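Local coordinates for protein 2-(acetamidomethylene)succinate hydrolase (PDB 3KXP) that catalyses the last step of vitamin B6 degradation, hydrolysing (E)-2-(acetamidomethylene)succinate to succinic semialdehyde, acetate, ammonia and carbon dioxide, at residues A164-P169 / K267-A272; A175-E180 / G242-L247. All blocks are in the same frame, centred on the assembly; numbering follows the deposited sequence.

Interaction 1 (A164-P169 / K267-A272)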
loop_
_atom_site.group_PDB
_atom_site.type_symbol
_atom_site.label_atom_id
_atom_site.label_comp_id
_atom_site.label_asym_id
_atom_site.label_seq_id
_atom_site.Cartn_x
_atom_site.Cartn_y
_atom_site.Cartn_z
ATOM N N ALA A 164 -2.176 -6.712 -7.694
ATOM C CA ALA A 164 -1.511 -7.896 -8.229
ATOM C C ALA A 164 -1.325 -8.987 -7.168
ATOM O O ALA A 164 -0.350 -8.978 -6.416
ATOM C CB ALA A 164 -0.159 -7.503 -8.810
ATOM N N ILE A 165 -2.251 -9.939 -7.132
ATOM C CA ILE A 165 -2.196 -11.022 -6.154
ATOM C C ILE A 165 -1.366 -12.238 -6.568
ATOM O O ILE A 165 -1.781 -13.034 -7.407
ATOM C CB ILE A 165 -3.619 -11.529 -5.806
ATOM C CG1 ILE A 165 -4.481 -10.365 -5.296
ATOM C CG2 ILE A 165 -3.533 -12.640 -4.760
ATOM C CD1 ILE A 165 -5.905 -10.773 -4.912
ATOM N N ASP A 166 -0.191 -12.357 -5.961
ATOM C CA ASP A 166 0.735 -13.472 -6.150
ATOM C C ASP A 166 1.368 -13.760 -7.510
ATOM O O ASP A 166 1.281 -14.887 -8.013
ATOM C CB ASP A 166 0.097 -14.762 -5.625
ATOM C CG ASP A 166 1.049 -15.559 -4.745
ATOM O OD1 ASP A 166 1.440 -15.034 -3.680
ATOM O OD2 ASP A 166 1.420 -16.695 -5.111
ATOM N N PHE A 167 1.999 -12.747 -8.099
ATOM C CA PHE A 167 2.706 -12.917 -9.357
ATOM C C PHE A 167 3.556 -11.702 -9.637
ATOM O O PHE A 167 3.066 -10.652 -10.051
ATOM C CB PHE A 167 1.766 -13.173 -10.539
ATOM C CG PHE A 167 2.451 -13.863 -11.695
ATOM C CD1 PHE A 167 3.407 -13.197 -12.453
ATOM C CD2 PHE A 167 2.205 -15.203 -11.962
ATOM C CE1 PHE A 167 4.120 -13.860 -13.462
ATOM C CE2 PHE A 167 2.908 -15.879 -12.967
ATOM C CZ PHE A 167 3.871 -15.203 -13.717
ATOM N N THR A 168 4.849 -11.871 -9.425
ATOM C CA THR A 168 5.817 -10.804 -9.596
ATOM C C THR A 168 6.902 -11.265 -10.562
ATOM O O THR A 168 6.875 -12.395 -11.048
ATOM C CB THR A 168 6.501 -10.512 -8.255
ATOM O OG1 THR A 168 7.212 -11.689 -7.839
ATOM C CG2 THR A 168 5.469 -10.138 -7.181
ATOM N N PRO A 169 7.869 -10.390 -10.857
ATOM C CA PRO A 169 8.930 -10.822 -11.765
ATOM C C PRO A 169 9.862 -11.666 -10.901
ATOM O O PRO A 169 9.605 -11.839 -9.706
ATOM C CB PRO A 169 9.600 -9.507 -12.182
ATOM C CG PRO A 169 8.589 -8.428 -11.828
ATOM C CD PRO A 169 7.982 -8.952 -10.560
ATOM N N LYS A 267 3.965 -21.128 -3.097
ATOM C CA LYS A 267 5.013 -21.918 -3.725
ATOM C C LYS A 267 5.356 -21.367 -5.110
ATOM O O LYS A 267 6.277 -21.853 -5.762
ATOM C CB LYS A 267 4.595 -23.388 -3.833
ATOM C CG LYS A 267 4.332 -24.046 -2.496
ATOM C CD LYS A 267 4.116 -25.546 -2.636
ATOM C CE LYS A 267 3.002 -25.904 -3.618
ATOM N NZ LYS A 267 2.789 -27.392 -3.719
ATOM N N LEU A 268 4.624 -20.347 -5.552
ATOM C CA LEU A 268 4.878 -19.738 -6.855
ATOM C C LEU A 268 5.775 -18.513 -6.670
ATOM O O LEU A 268 6.833 -18.413 -7.287
ATOM C CB LEU A 268 3.563 -19.322 -7.519
ATOM C CG LEU A 268 3.469 -19.182 -9.051
ATOM C CD1 LEU A 268 2.914 -17.812 -9.381
ATOM C CD2 LEU A 268 4.811 -19.397 -9.724
ATOM N N VAL A 269 5.353 -17.587 -5.812
ATOM C CA VAL A 269 6.139 -16.385 -5.547
ATOM C C VAL A 269 6.855 -16.551 -4.210
ATOM O O VAL A 269 6.231 -16.520 -3.149
ATOM C CB VAL A 269 5.247 -15.116 -5.495
ATOM C CG1 VAL A 269 6.068 -13.907 -5.066
ATOM C CG2 VAL A 269 4.626 -14.861 -6.862
ATOM N N SER A 270 8.171 -16.736 -4.276
ATOM C CA SER A 270 8.991 -16.919 -3.090
ATOM C C SER A 270 9.271 -15.585 -2.424
ATOM O O SER A 270 9.098 -14.529 -3.033
ATOM C CB SER A 270 10.326 -17.543 -3.474
ATOM O OG SER A 270 11.153 -16.564 -4.080
ATOM N N ALA A 271 9.726 -15.640 -1.176
ATOM C CA ALA A 271 10.063 -14.430 -0.441
ATOM C C ALA A 271 11.227 -13.712 -1.135
ATOM O O ALA A 271 11.299 -12.485 -1.145
ATOM C CB ALA A 271 10.443 -14.780 0.982
ATOM N N ALA A 272 12.139 -14.485 -1.711
ATOM C CA ALA A 272 13.288 -13.917 -2.410
ATOM C C ALA A 272 12.802 -13.161 -3.648
ATOM O O ALA A 272 13.296 -12.074 -3.957
ATOM C CB ALA A 272 14.267 -15.030 -2.812
#

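Interaction 2 (A175-E180 / G242-L247)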
loop_
_atom_site.group_PDB
_atom_site.type_symbol
_atom_site.label_atom_id
_atom_site.label_comp_id
_atom_site.label_asym_id
_atom_site.label_seq_id
_atom_site.Cartn_x
_atom_site.Cartn_y
_atom_site.Cartn_z
ATOM N N ALA A 175 9.767 -23.146 -9.744
ATOM C CA ALA A 175 8.382 -22.847 -9.395
ATOM C C ALA A 175 7.489 -22.884 -10.635
ATOM O O ALA A 175 6.352 -23.365 -10.583
ATOM C CB ALA A 175 8.299 -21.481 -8.711
ATOM N N LEU A 176 8.003 -22.376 -11.749
ATOM C CA LEU A 176 7.259 -22.394 -12.998
ATOM C C LEU A 176 7.255 -23.811 -13.576
ATOM O O LEU A 176 6.307 -24.193 -14.262
ATOM C CB LEU A 176 7.858 -21.395 -13.996
ATOM C CG LEU A 176 7.512 -19.943 -13.629
ATOM C CD1 LEU A 176 8.362 -18.948 -14.411
ATOM C CD2 LEU A 176 6.024 -19.725 -13.874
ATOM N N ASP A 177 8.303 -24.589 -13.297
ATOM C CA ASP A 177 8.353 -25.972 -13.777
ATOM C C ASP A 177 7.191 -26.711 -13.129
ATOM O O ASP A 177 6.496 -27.489 -13.775
ATOM C CB ASP A 177 9.659 -26.677 -13.370
ATOM C CG ASP A 177 10.873 -26.161 -14.126
ATOM O OD1 ASP A 177 10.689 -25.592 -15.215
ATOM O OD2 ASP A 177 12.015 -26.332 -13.642
ATOM N N ALA A 178 6.979 -26.445 -11.843
ATOM C CA ALA A 178 5.917 -27.091 -11.088
ATOM C C ALA A 178 4.536 -26.728 -11.610
ATOM O O ALA A 178 3.664 -27.595 -11.741
ATOM C CB ALA A 178 6.024 -26.717 -9.618
ATOM N N LEU A 179 4.335 -25.443 -11.892
ATOM C CA LEU A 179 3.047 -24.968 -12.392
ATOM C C LEU A 179 2.761 -25.604 -13.751
ATOM O O LEU A 179 1.654 -26.073 -14.016
ATOM C CB LEU A 179 3.061 -23.439 -12.515
ATOM C CG LEU A 179 1.743 -22.723 -12.812
ATOM C CD1 LEU A 179 1.913 -21.243 -12.526
ATOM C CD2 LEU A 179 1.331 -22.949 -14.254
ATOM N N GLU A 180 3.782 -25.630 -14.596
ATOM C CA GLU A 180 3.657 -26.195 -15.926
ATOM C C GLU A 180 3.389 -27.711 -15.933
ATOM O O GLU A 180 2.606 -28.201 -16.747
ATOM C CB GLU A 180 4.923 -25.876 -16.716
ATOM C CG GLU A 180 4.778 -26.014 -18.201
ATOM C CD GLU A 180 5.923 -25.354 -18.932
ATOM O OE1 GLU A 180 7.075 -25.784 -18.725
ATOM O OE2 GLU A 180 5.677 -24.400 -19.705
ATOM N N GLY A 242 3.849 -19.356 -21.449
ATOM C CA GLY A 242 3.881 -17.924 -21.675
ATOM C C GLY A 242 4.173 -17.214 -20.362
ATOM O O GLY A 242 4.653 -16.086 -20.353
ATOM N N LEU A 243 3.891 -17.891 -19.249
ATOM C CA LEU A 243 4.108 -17.331 -17.918
ATOM C C LEU A 243 5.582 -17.213 -17.555
ATOM O O LEU A 243 5.928 -16.559 -16.578
ATOM C CB LEU A 243 3.383 -18.173 -16.860
ATOM C CG LEU A 243 1.853 -18.100 -16.882
ATOM C CD1 LEU A 243 1.271 -19.011 -15.823
ATOM C CD2 LEU A 243 1.417 -16.667 -16.640
ATOM N N ARG A 244 6.444 -17.839 -18.349
ATOM C CA ARG A 244 7.884 -17.801 -18.114
ATOM C C ARG A 244 8.549 -16.526 -18.624
ATOM O O ARG A 244 9.708 -16.265 -18.308
ATOM C CB ARG A 244 8.562 -18.992 -18.794
ATOM C CG ARG A 244 8.293 -20.344 -18.160
ATOM C CD ARG A 244 8.983 -21.433 -18.967
ATOM N NE ARG A 244 9.556 -22.465 -18.111
ATOM C CZ ARG A 244 8.851 -23.393 -17.477
ATOM N NH1 ARG A 244 7.531 -23.430 -17.601
ATOM N NH2 ARG A 244 9.465 -24.276 -16.709
ATOM N N SER A 245 7.831 -15.733 -19.410
ATOM C CA SER A 245 8.422 -14.524 -19.972
ATOM C C SER A 245 8.818 -13.485 -18.926
ATOM O O SER A 245 8.248 -13.422 -17.834
ATOM C CB SER A 245 7.482 -13.903 -21.014
ATOM O OG SER A 245 6.225 -13.592 -20.447
ATOM N N ASP A 246 9.814 -12.685 -19.284
ATOM C CA ASP A 246 10.345 -11.644 -18.421
ATOM C C ASP A 246 9.268 -10.616 -18.089
ATOM O O ASP A 246 8.726 -9.959 -18.974
ATOM C CB ASP A 246 11.545 -10.978 -19.111
ATOM C CG ASP A 246 12.287 -10.008 -18.206
ATOM O OD1 ASP A 246 12.076 -10.044 -16.973
ATOM O OD2 ASP A 246 13.098 -9.217 -18.732
ATOM N N LEU A 247 8.974 -10.484 -16.799
ATOM C CA LEU A 247 7.958 -9.560 -16.319
ATOM C C LEU A 247 8.557 -8.263 -15.758
ATOM O O LEU A 247 7.826 -7.368 -15.328
ATOM C CB LEU A 247 7.113 -10.261 -15.246
ATOM C CG LEU A 247 5.758 -9.640 -14.902
ATOM C CD1 LEU A 247 4.932 -9.462 -16.174
ATOM C CD2 LEU A 247 5.032 -10.530 -13.905
#

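Interaction 1 (A164-P169 / K267-A272)
Val269 and Leu268 reach across to the backbone of Asp166, the backbone N and ring of Phe167 and the hydroxyl of Thr168, joining two loops at the C-terminal ends of neighbouring strands of an alpha/beta hydrolase fold. Residues 164-169 run out of strand 159-165; the segment 267-272 comes after strand 258-263 and leads into helix 271-280. Asp166, inferred to be the acid of the catalytic triad, thus sits just after the sixth strand of the sheet, whereas the canonical acid follows the seventh.

The tight part lies round this residue. With chi1 at 174°, Val269 sets CG1 opposite the backbone N and CG2 opposite the carbonyl carbon, which aims the methyls at different partners: CG2 rests 3.5 Å from the carbonyl carbon C of Asp166, while CG1 meets the hydroxyl oxygen OG1 of Thr168 at 3.7 Å. Leu268 adds CD1, 3.6 Å from Asp166 O. The same methyl approaches the Phe167 ring obliquely, 3.7 Å from CD2. With phi and psi both positive (63° and 53°), Asp166 turns the chain in a left-handed conformation where the strand ends, and its carboxylate extends alongside Val269 in the opposite sense.

Polar ties come from the surroundings. Asp166 OD2 is hydrogen-bonded to His294 ND1 and Ser266 OG, and OD1 to Gly263 N. Ser266 OG also bonds to the backbone N of Leu268 and of Val269, so one hydroxyl links the acid to the loop that covers it.

Packing ends on either side of the Leu268-Val269 pair. Lys267, its CB directed away, is exposed, and Ser270 turns away to cap helix 271-280. On the buried side, Thr168 OG1 donates to Pro169 O at 3.0 Å, meeting a lone pair in the carbonyl plane.

Interaction 2 (A175-E180 / G242-L247)
Arg244 lays its guanidinium between Leu176 and Glu180, with Asp177 at its edge. The three partners lie on helix 173-182, in the segment that follows the sixth strand, where alpha/beta hydrolases commonly carry their cap. Leu243 and Arg244 are the central residues of a type I beta turn from Gly242 to Ser245, which presents both to this helix.

Leu176 CB stands 4.0 Å above the centre of one guanidinium face. Farther back, Leu176 CD1 packs 4.0 Å from Arg244 CG, the two side chains sliding past each other in opposite directions. Over the other face comes Glu180: its CG is anti to the backbone N (chi1 -162°) and the chain runs on extended, so the carboxylate is carried across the arginine, nearly parallel to the guanidinium (planes 12° apart). Glu180 OE1, over the face rather than in its plane, is paired with Arg244 NH1 in a salt bridge whose modelled 2.6 Å is doubtful. Asp177 approaches differently, its OD1 near the guanidinium plane and making a salt bridge to NH2, again modelled too short to be taken literally. The exact placing of Asp177 OD1 and of both arginine nitrogens is correspondingly uncertain.

On the apolar side of the contact, Leu179 CD1 meets Leu243 CD1 at 4.0 Å, the side chains crossing at about a right angle. Leu243 continues inward onto Leu143 and Arg146 of helix 143-154.

Were Glu180 an alanine, Arg244 NH1 would probably lose its carboxylate mate and the guanidinium be freer to turn away from Leu176 CB. As built, two acids share one arginine from different directions. This network is likely to offset part of the acidic charge on the helix, and Arg241, in a long, weak ion pair with Glu180 OE2, may add to that effect.

Interaction 2 is nested in the chain loop that interaction 1 closes, and their centres lie about 11 Å apart. They meet directly: Phe167 CD1 packs 3.4 Å from Leu247 CD2, Pro169 CG lies 3.7 Å from Leu247 O, and Ala175 CB is 3.6 Å from Lys267 O. Interaction 1 holds the inferred catalytic acid, with the side chain of Asp166 about 3 Å at nearest atoms from that of His294. Interaction 2 flanks the chloride site: nearest side-chain atoms are about 4 Å apart for Leu179 and Ile77, and likewise for Leu243 and Leu143. Phe167 bridges the two, touching Leu243 and Leu247 as well as the inferred nucleophile Ser142.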